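Local coordinates for protein magnesium-protoporphyrin O-methyltransferase (Synechocystis sp., PDB 4QDJ) that catalyses methyl transfer from S-adenosyl-L-methionine to magnesium-protoporphyrin IX, giving the 13-monomethyl ester, a step of chlorophyll biosynthesis, at residues Leu162-Lys167 / Tyr221-Glu226; Ala53-Asp58 / Asp157-Leu162; Asn205-Ala210 / Leu225-Ser230. All coordinates share one frame; numbering follows the deposited sequence. Where two conformers were deposited one is given.

Contact 1: Leu162-Lys167 / Tyr221-Glu226; sequences LSFAPK and YSRILE
One face of the F164 ring is overlain by the aliphatic start of R223, while the branch of L225 lies at the ring's edge, near its plane. R223 CB stands 4.2 Å from the centroid of the F164 ring, 16° off the normal, a CH-pi contact displaced toward the rim, and R223 CG reaches the same border, 3.7 Å from F164 CZ. At the edge L225 CD1 comes within 3.8 Å of F164 CE1, and L225 CD2 in turn lies over a face of the R223 guanidinium. The ring can lie along its neighbour strand because CG of F164 sits between the backbone N and the carbonyl carbon (chi1 61°), tipping it toward R223, whose side chain runs beside it in the same direction. Arginine suits this place: its methylenes serve the ring, and the chain, bent at chi2, delivers the guanidinium to a salt bridge with E195. The strands run antiparallel. F164 and R223 form a hydrogen-bonded pair, with R223 N to F164 O at 2.8 Å and F164 N to R223 O at 3.0 Å; L162 and L225 form the next such pair. Between them S163 and I224 make a non-hydrogen-bonded pair. The face of L162, F164 and L225 is largely apolar, crossed by the methylenes of R223, and helix 195-204 covers it through I198 and L202. S163 turns to the other face, its CB 3.3 Å from S222 OG and its side chain about 6 Å from the bound S-adenosylmethionine. Both serine hydroxyls are hydrogen-bonded to D135 OD1, and two hydrogen bonds to one oxygen would probably hold the D135 carboxylate in a fixed orientation.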
loop_
_atom_site.group_PDB
_atom_site.type_symbol
_atom_site.label_atom_id
_atom_site.label_comp_id
_atom_site.label_asym_id
_atom_site.label_seq_id
_atom_site.Cartn_x
_atom_site.Cartn_y
_atom_site.Cartn_z
ATOM N N LEU A 162 3.340 -5.777 4.329
ATOM C CA LEU A 162 4.094 -4.581 3.968
ATOM C C LEU A 162 5.008 -4.856 2.786
ATOM O O LEU A 162 5.470 -5.978 2.599
ATOM C CB LEU A 162 4.975 -4.126 5.134
ATOM C CG LEU A 162 4.367 -3.874 6.510
ATOM C CD1 LEU A 162 5.475 -3.582 7.512
ATOM C CD2 LEU A 162 3.371 -2.727 6.455
ATOM N N SER A 163 5.284 -3.823 1.997
ATOM C CA SER A 163 6.369 -3.902 1.029
ATOM C C SER A 163 7.268 -2.677 1.150
ATOM O O SER A 163 6.818 -1.593 1.526
ATOM C CB SER A 163 5.850 -4.077 -0.402
ATOM O OG SER A 163 5.235 -2.899 -0.881
ATOM N N PHE A 164 8.547 -2.864 0.846
ATOM C CA PHE A 164 9.527 -1.799 0.971
ATOM C C PHE A 164 10.709 -2.087 0.058
ATOM O O PHE A 164 10.900 -3.221 -0.379
ATOM C CB PHE A 164 9.998 -1.666 2.425
ATOM C CG PHE A 164 10.666 -2.903 2.968
ATOM C CD1 PHE A 164 9.911 -3.955 3.467
ATOM C CD2 PHE A 164 12.048 -3.011 2.987
ATOM C CE1 PHE A 164 10.521 -5.093 3.965
ATOM C CE2 PHE A 164 12.664 -4.146 3.486
ATOM C CZ PHE A 164 11.899 -5.188 3.975
ATOM N N ALA A 165 11.490 -1.055 -0.237
ATOM C CA ALA A 165 12.726 -1.230 -0.984
ATOM C C ALA A 165 13.825 -1.591 0.002
ATOM O O ALA A 165 14.146 -0.802 0.888
ATOM C CB ALA A 165 13.078 0.040 -1.730
ATOM N N PRO A 166 14.402 -2.792 -0.140
ATOM C CA PRO A 166 15.417 -3.245 0.816
ATOM C C PRO A 166 16.732 -2.481 0.683
ATOM O O PRO A 166 17.132 -2.113 -0.422
ATOM C CB PRO A 166 15.606 -4.721 0.449
ATOM C CG PRO A 166 15.223 -4.805 -0.982
ATOM C CD PRO A 166 14.122 -3.801 -1.177
ATOM N N LYS A 167 17.388 -2.244 1.814
ATOM C CA LYS A 167 18.646 -1.508 1.831
ATOM C C LYS A 167 19.820 -2.423 1.510
ATOM O O LYS A 167 20.803 -2.464 2.248
ATOM C CB LYS A 167 18.856 -0.841 3.192
ATOM N N TYR A 221 12.245 -2.489 -7.161
ATOM C CA TYR A 221 12.613 -3.504 -6.185
ATOM C C TYR A 221 11.690 -3.405 -4.984
ATOM O O TYR A 221 11.642 -2.377 -4.310
ATOM C CB TYR A 221 14.068 -3.324 -5.750
ATOM C CG TYR A 221 15.045 -3.308 -6.904
ATOM C CD1 TYR A 221 15.621 -4.484 -7.368
ATOM C CD2 TYR A 221 15.387 -2.119 -7.534
ATOM C CE1 TYR A 221 16.513 -4.476 -8.424
ATOM C CE2 TYR A 221 16.275 -2.100 -8.591
ATOM C CZ TYR A 221 16.837 -3.280 -9.031
ATOM O OH TYR A 221 17.724 -3.266 -10.084
ATOM N N SER A 222 10.951 -4.475 -4.723
ATOM C CA SER A 222 9.977 -4.462 -3.644
ATOM C C SER A 222 9.995 -5.775 -2.880
ATOM O O SER A 222 9.631 -6.824 -3.412
ATOM C CB SER A 222 8.577 -4.184 -4.193
ATOM O OG SER A 222 7.670 -3.886 -3.148
ATOM N N ARG A 223 10.433 -5.700 -1.629
ATOM C CA ARG A 223 10.433 -6.841 -0.725
ATOM C C ARG A 223 9.093 -6.878 -0.002
ATOM O O ARG A 223 8.672 -5.879 0.574
ATOM C CB ARG A 223 11.575 -6.696 0.283
ATOM C CG ARG A 223 11.629 -7.773 1.348
ATOM C CD ARG A 223 11.968 -9.135 0.765
ATOM N NE ARG A 223 12.392 -10.060 1.811
ATOM C CZ ARG A 223 12.119 -11.360 1.826
ATOM N NH1 ARG A 223 11.411 -11.905 0.845
ATOM N NH2 ARG A 223 12.551 -12.117 2.826
ATOM N N ILE A 224 8.423 -8.025 -0.036
ATOM C CA ILE A 224 7.093 -8.151 0.551
ATOM C C ILE A 224 7.124 -9.072 1.766
ATOM O O ILE A 224 7.628 -10.188 1.686
ATOM C CB ILE A 224 6.085 -8.713 -0.473
ATOM C CG1 ILE A 224 6.279 -8.047 -1.837
ATOM C CG2 ILE A 224 4.655 -8.532 0.023
ATOM C CD1 ILE A 224 5.523 -8.725 -2.960
ATOM N N LEU A 225 6.591 -8.598 2.889
ATOM C CA LEU A 225 6.512 -9.409 4.100
ATOM C C LEU A 225 5.072 -9.563 4.561
ATOM O O LEU A 225 4.344 -8.579 4.679
ATOM C CB LEU A 225 7.328 -8.779 5.231
ATOM C CG LEU A 225 8.821 -8.551 4.993
ATOM C CD1 LEU A 225 9.455 -7.904 6.216
ATOM C CD2 LEU A 225 9.518 -9.858 4.651
ATOM N N GLU A 226 4.669 -10.803 4.818
ATOM C CA GLU A 226 3.402 -11.074 5.478
ATOM C C GLU A 226 3.689 -11.328 6.946
ATOM O O GLU A 226 4.438 -12.244 7.288
ATOM C CB GLU A 226 2.712 -12.295 4.868
ATOM C CG GLU A 226 1.409 -12.671 5.559
ATOM C CD GLU A 226 0.837 -13.984 5.060
ATOM O OE1 GLU A 226 1.616 -14.939 4.862
ATOM O OE2 GLU A 226 -0.393 -14.062 4.861
#

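Contact 2: Ala53-Asp58 / Asp157-Leu162; sequences AWLVAD and DRRLIL
L55 lays its CD1 methyl over one face of the R159 guanidinium, 3.6 Å above the plane and displaced toward the rim, while R158 NH2 lies over the opposite face. The same methyl meets I161 CD1 at 3.7 Å, the two side chains running in opposite senses and overlapping at their ends, so one leucine branch covers both a flat cation and an aliphatic end. D58 comes to the guanidinium at its edge: R159 NH1 donates to D58 OD2 over 2.7 Å, in a salt bridge whose N-H...O angle is 146°. The carboxylate and guanidinium planes are 24° apart. R159 reaches this far from the strand because CG lies anti to the backbone N (chi1 175°) and the chain stays extended until it bends at chi3. Here helix 35-58 packs on the parallel part of the Rossmann-like sheet of a class I methyltransferase, antiparallel to strand 159-164, with alternate residues R159 and I161 facing the helix. W54 closes the apolar side, its CZ3 4.3 Å from I161 CG2, which lies near the plane of the indole at its edge. One water, in the guanidinium plane, accepts from R159 NH2 at 2.9 Å and probably donates to L55 O. E226 OE2 also forms a salt bridge to R159 NH1, and R211 NH2 one to D58 OD2, so R211 and R159 share acidic partners, which probably offsets their like charges.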
loop_
_atom_site.group_PDB
_atom_site.type_symbol
_atom_site.label_atom_id
_atom_site.label_comp_id
_atom_site.label_asym_id
_atom_site.label_seq_id
_atom_site.Cartn_x
_atom_site.Cartn_y
_atom_site.Cartn_z
ATOM N N ALA A 53 -2.714 -12.970 -4.854
ATOM C CA ALA A 53 -2.573 -14.422 -4.912
ATOM C C ALA A 53 -2.460 -15.052 -3.523
ATOM O O ALA A 53 -3.041 -16.109 -3.270
ATOM C CB ALA A 53 -1.376 -14.809 -5.774
ATOM N N TRP A 54 -1.711 -14.406 -2.629
ATOM C CA TRP A 54 -1.593 -14.878 -1.250
ATOM C C TRP A 54 -2.965 -14.952 -0.600
ATOM O O TRP A 54 -3.326 -15.958 0.014
ATOM C CB TRP A 54 -0.734 -13.925 -0.418
ATOM C CG TRP A 54 0.743 -14.101 -0.541
ATOM C CD1 TRP A 54 1.409 -15.103 -1.187
ATOM C CD2 TRP A 54 1.745 -13.239 0.007
ATOM N NE1 TRP A 54 2.768 -14.913 -1.076
ATOM C CE2 TRP A 54 2.999 -13.775 -0.349
ATOM C CE3 TRP A 54 1.702 -12.061 0.761
ATOM C CZ2 TRP A 54 4.199 -13.174 0.027
ATOM C CZ3 TRP A 54 2.893 -11.467 1.133
ATOM C CH2 TRP A 54 4.126 -12.025 0.767
ATOM N N LEU A 55 -3.723 -13.868 -0.737
ATOM C CA LEU A 55 -5.005 -13.735 -0.054
ATOM C C LEU A 55 -6.058 -14.673 -0.634
ATOM O O LEU A 55 -6.874 -15.232 0.099
ATOM C CB LEU A 55 -5.485 -12.279 -0.077
ATOM C CG LEU A 55 -5.070 -11.412 1.122
ATOM C CD1 LEU A 55 -3.568 -11.443 1.352
ATOM C CD2 LEU A 55 -5.554 -9.976 0.956
ATOM N N VAL A 56 -6.026 -14.852 -1.949
ATOM C CA VAL A 56 -6.916 -15.793 -2.618
ATOM C C VAL A 56 -6.608 -17.227 -2.185
ATOM O O VAL A 56 -7.519 -18.029 -1.958
ATOM C CB VAL A 56 -6.802 -15.662 -4.154
ATOM C CG1 VAL A 56 -7.392 -16.874 -4.848
ATOM C CG2 VAL A 56 -7.477 -14.378 -4.625
ATOM N N ALA A 57 -5.322 -17.535 -2.050
ATOM C CA ALA A 57 -4.889 -18.887 -1.696
ATOM C C ALA A 57 -5.377 -19.330 -0.316
ATOM O O ALA A 57 -5.563 -20.521 -0.072
ATOM C CB ALA A 57 -3.370 -19.000 -1.787
ATOM N N ASP A 58 -5.588 -18.370 0.580
ATOM C CA ASP A 58 -6.024 -18.682 1.940
ATOM C C ASP A 58 -7.459 -19.206 1.991
ATOM O O ASP A 58 -7.831 -19.919 2.923
ATOM C CB ASP A 58 -5.874 -17.464 2.856
ATOM C CG ASP A 58 -4.428 -17.052 3.048
ATOM O OD1 ASP A 58 -3.528 -17.887 2.809
ATOM O OD2 ASP A 58 -4.192 -15.893 3.448
ATOM N N ASP A 157 -5.995 -7.023 13.574
ATOM C CA ASP A 157 -6.355 -8.100 14.488
ATOM C C ASP A 157 -5.485 -9.332 14.266
ATOM O O ASP A 157 -5.143 -10.038 15.216
ATOM C CB ASP A 157 -7.827 -8.484 14.326
ATOM C CG ASP A 157 -8.771 -7.452 14.908
ATOM O OD1 ASP A 157 -8.337 -6.664 15.775
ATOM O OD2 ASP A 157 -9.953 -7.437 14.504
ATOM N N ARG A 158 -5.128 -9.593 13.012
ATOM C CA ARG A 158 -4.432 -10.832 12.685
ATOM C C ARG A 158 -3.202 -10.668 11.793
ATOM O O ARG A 158 -2.170 -11.294 12.034
ATOM C CB ARG A 158 -5.399 -11.832 12.042
ATOM C CG ARG A 158 -4.826 -13.232 11.901
ATOM C CD ARG A 158 -5.839 -14.183 11.289
ATOM N NE ARG A 158 -6.218 -13.767 9.943
ATOM C CZ ARG A 158 -5.587 -14.151 8.838
ATOM N NH1 ARG A 158 -4.544 -14.967 8.917
ATOM N NH2 ARG A 158 -6.000 -13.721 7.654
ATOM N N ARG A 159 -3.304 -9.834 10.765
ATOM C CA ARG A 159 -2.280 -9.828 9.727
ATOM C C ARG A 159 -1.915 -8.440 9.206
ATOM O O ARG A 159 -2.783 -7.597 8.980
ATOM C CB ARG A 159 -2.712 -10.737 8.570
ATOM C CG ARG A 159 -1.783 -10.708 7.371
ATOM C CD ARG A 159 -2.137 -11.791 6.368
ATOM N NE ARG A 159 -3.531 -11.719 5.946
ATOM C CZ ARG A 159 -4.089 -12.549 5.069
ATOM N NH1 ARG A 159 -3.367 -13.517 4.519
ATOM N NH2 ARG A 159 -5.369 -12.414 4.746
ATOM N N LEU A 160 -0.616 -8.221 9.023
ATOM C CA LEU A 160 -0.100 -6.998 8.427
ATOM C C LEU A 160 0.822 -7.363 7.267
ATOM O O LEU A 160 1.770 -8.127 7.437
ATOM C CB LEU A 160 0.661 -6.180 9.473
ATOM C CG LEU A 160 1.328 -4.875 9.026
ATOM C CD1 LEU A 160 0.319 -3.936 8.375
ATOM C CD2 LEU A 160 2.008 -4.200 10.210
ATOM N N ILE A 161 0.530 -6.833 6.083
ATOM C CA ILE A 161 1.370 -7.071 4.916
ATOM C C ILE A 161 2.019 -5.761 4.487
ATOM O O ILE A 161 1.333 -4.755 4.319
ATOM C CB ILE A 161 0.558 -7.663 3.751
ATOM C CG1 ILE A 161 0.053 -9.060 4.121
ATOM C CG2 ILE A 161 1.395 -7.720 2.480
ATOM C CD1 ILE A 161 -0.990 -9.603 3.172
ATOM N N LEU A 162 3.340 -5.777 4.329
ATOM C CA LEU A 162 4.094 -4.581 3.968
ATOM C C LEU A 162 5.008 -4.856 2.786
ATOM O O LEU A 162 5.470 -5.978 2.599
ATOM C CB LEU A 162 4.975 -4.126 5.134
ATOM C CG LEU A 162 4.367 -3.874 6.510
ATOM C CD1 LEU A 162 5.475 -3.582 7.512
ATOM C CD2 LEU A 162 3.371 -2.727 6.455
HETATM O O HOH W 1 -6.896 -14.071 2.869
HETATM O O HOH W 2 -5.887 -15.708 5.909
#

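Contact 3: Asn205-Ala210 / Leu225-Ser230; sequences NGFSIA and LEAVRS
Strands 207-210 and 225-229 run antiparallel, their axes at 136°, and S208 and V228 form the hydrogen-bonded pair between the non-hydrogen-bonded pairs F207-R229 and I209-A227. S208 N donates to V228 O at 2.9 Å, V228 N returns to S208 O, and A210 N reaches E226 O at 2.7 Å. F207 sets one face of its ring against R229 CA, while A227 O lies at its edge. The ring's own rim, through CE1, then meets a face of the R229 guanidinium, with F207 CE1 3.4 Å from R229 NH2 and the two planes 65° apart. R229 bends at chi3 (-77°) to bring that group round the ring, where NH2 bonds to A156 O and to a water held by N205 O. F207 CB also packs on A227 CB at 3.8 Å; a residue this small leaves room for the phenyl group, and I209 CD1 rests against the same methyl. Were F207 an alanine, the ring would be gone and the guanidinium of R229 would probably lose its backing, with a gap opened against the V228-R229 backbone. G206, at positive phi where a side chain would jam against the preceding carbonyl, is the C-prime residue of a Schellman motif ending helix 195-204, and its O accepts S230 N at 3.2 Å. That helix stop leads straight into the first arm of the antiparallel hairpin, strands 207-216 and 221-229, that completes the sheet of class I methyltransferases.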
loop_
_atom_site.group_PDB
_atom_site.type_symbol
_atom_site.label_atom_id
_atom_site.label_comp_id
_atom_site.label_asym_id
_atom_site.label_seq_id
_atom_site.Cartn_x
_atom_site.Cartn_y
_atom_site.Cartn_z
ATOM N N ASN A 205 6.010 -5.322 17.774
ATOM C CA ASN A 205 4.565 -5.124 17.802
ATOM C C ASN A 205 3.772 -6.424 17.913
ATOM O O ASN A 205 2.546 -6.421 17.814
ATOM C CB ASN A 205 4.106 -4.319 16.585
ATOM C CG ASN A 205 4.438 -2.845 16.709
ATOM O OD1 ASN A 205 3.715 -2.087 17.358
ATOM N ND2 ASN A 205 5.537 -2.431 16.089
ATOM N N GLY A 206 4.481 -7.531 18.114
ATOM C CA GLY A 206 3.843 -8.809 18.375
ATOM C C GLY A 206 3.524 -9.622 17.137
ATOM O O GLY A 206 2.639 -10.477 17.161
ATOM N N PHE A 207 4.248 -9.364 16.053
ATOM C CA PHE A 207 4.024 -10.074 14.800
ATOM C C PHE A 207 5.214 -10.940 14.404
ATOM O O PHE A 207 6.368 -10.550 14.583
ATOM C CB PHE A 207 3.727 -9.085 13.667
ATOM C CG PHE A 207 2.352 -8.485 13.725
ATOM C CD1 PHE A 207 2.046 -7.508 14.658
ATOM C CD2 PHE A 207 1.370 -8.887 12.833
ATOM C CE1 PHE A 207 0.781 -6.950 14.708
ATOM C CE2 PHE A 207 0.103 -8.330 12.876
ATOM C CZ PHE A 207 -0.190 -7.361 13.816
ATOM N N SER A 208 4.920 -12.119 13.868
ATOM C CA SER A 208 5.952 -12.986 13.314
ATOM C C SER A 208 5.801 -13.041 11.799
ATOM O O SER A 208 4.714 -12.821 11.269
ATOM C CB SER A 208 5.860 -14.393 13.905
ATOM O OG SER A 208 4.660 -15.035 13.514
ATOM N N ILE A 209 6.893 -13.328 11.104
ATOM C CA ILE A 209 6.863 -13.365 9.649
ATOM C C ILE A 209 6.334 -14.703 9.138
ATOM O O ILE A 209 6.765 -15.765 9.592
ATOM C CB ILE A 209 8.257 -13.092 9.055
ATOM C CG1 ILE A 209 8.808 -11.764 9.581
ATOM C CG2 ILE A 209 8.201 -13.092 7.540
ATOM C CD1 ILE A 209 7.912 -10.577 9.299
ATOM N N ALA A 210 5.383 -14.640 8.210
ATOM C CA ALA A 210 4.870 -15.830 7.545
ATOM C C ALA A 210 5.430 -15.888 6.127
ATOM O O ALA A 210 6.628 -16.091 5.942
ATOM C CB ALA A 210 3.351 -15.819 7.529
ATOM N N LEU A 225 6.591 -8.598 2.889
ATOM C CA LEU A 225 6.512 -9.409 4.100
ATOM C C LEU A 225 5.072 -9.563 4.561
ATOM O O LEU A 225 4.344 -8.579 4.679
ATOM C CB LEU A 225 7.328 -8.779 5.231
ATOM C CG LEU A 225 8.821 -8.551 4.993
ATOM C CD1 LEU A 225 9.455 -7.904 6.216
ATOM C CD2 LEU A 225 9.518 -9.858 4.651
ATOM N N GLU A 226 4.669 -10.803 4.818
ATOM C CA GLU A 226 3.402 -11.074 5.478
ATOM C C GLU A 226 3.689 -11.328 6.946
ATOM O O GLU A 226 4.438 -12.244 7.288
ATOM C CB GLU A 226 2.712 -12.295 4.868
ATOM C CG GLU A 226 1.409 -12.671 5.559
ATOM C CD GLU A 226 0.837 -13.984 5.060
ATOM O OE1 GLU A 226 1.616 -14.939 4.862
ATOM O OE2 GLU A 226 -0.393 -14.062 4.861
ATOM N N ALA A 227 3.111 -10.503 7.811
ATOM C CA ALA A 227 3.299 -10.645 9.246
ATOM C C ALA A 227 1.988 -11.061 9.898
ATOM O O ALA A 227 0.926 -10.526 9.581
ATOM C CB ALA A 227 3.810 -9.346 9.848
ATOM N N VAL A 228 2.066 -12.026 10.805
ATOM C CA VAL A 228 0.881 -12.530 11.488
ATOM C C VAL A 228 1.033 -12.402 13.001
ATOM O O VAL A 228 2.096 -12.696 13.555
ATOM C CB VAL A 228 0.590 -13.996 11.094
ATOM C CG1 VAL A 228 -0.519 -14.583 11.955
ATOM C CG2 VAL A 228 0.226 -14.083 9.617
ATOM N N ARG A 229 -0.025 -11.942 13.661
ATOM C CA ARG A 229 -0.020 -11.758 15.103
ATOM C C ARG A 229 0.135 -13.104 15.803
ATOM O O ARG A 229 -0.660 -14.019 15.591
ATOM C CB ARG A 229 -1.308 -11.057 15.542
ATOM C CG ARG A 229 -1.266 -10.490 16.946
ATOM C CD ARG A 229 -2.531 -9.708 17.270
ATOM N NE ARG A 229 -2.557 -8.382 16.653
ATOM C CZ ARG A 229 -1.942 -7.315 17.156
ATOM N NH1 ARG A 229 -1.238 -7.423 18.276
ATOM N NH2 ARG A 229 -2.024 -6.144 16.538
ATOM N N SER A 230 1.171 -13.224 16.625
ATOM C CA SER A 230 1.465 -14.479 17.308
ATOM C C SER A 230 0.885 -14.503 18.717
ATOM O O SER A 230 0.095 -13.635 19.087
ATOM C CB SER A 230 2.975 -14.721 17.354
ATOM O OG SER A 230 3.645 -13.641 17.981
HETATM O O HOH W 3 0.007 -4.410 17.791
HETATM O O HOH W 4 0.875 -10.983 19.392
#

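From the N terminus, contact 2 closes first: helix 35-58 meets strand 159-164 after 98 intervening residues that include four parallel strands and their helices. L162 then begins contact 1, where the chain leaves the strand, passes an unmodelled stretch and helix 195-204, and returns as strand 221-229. Contact 3 opens within that excursion and closes on the overlapping, slightly later part of the same strand, sharing L225 and E226 with contact 1. Strand 221-229 thus lies between 159-164 and the edge strand 207-216. W54 packs on I224, linking contacts 1 and 2, while A227 N and L160 O, 2.8 Å apart, are probably hydrogen-bonded and join contacts 2 and 3.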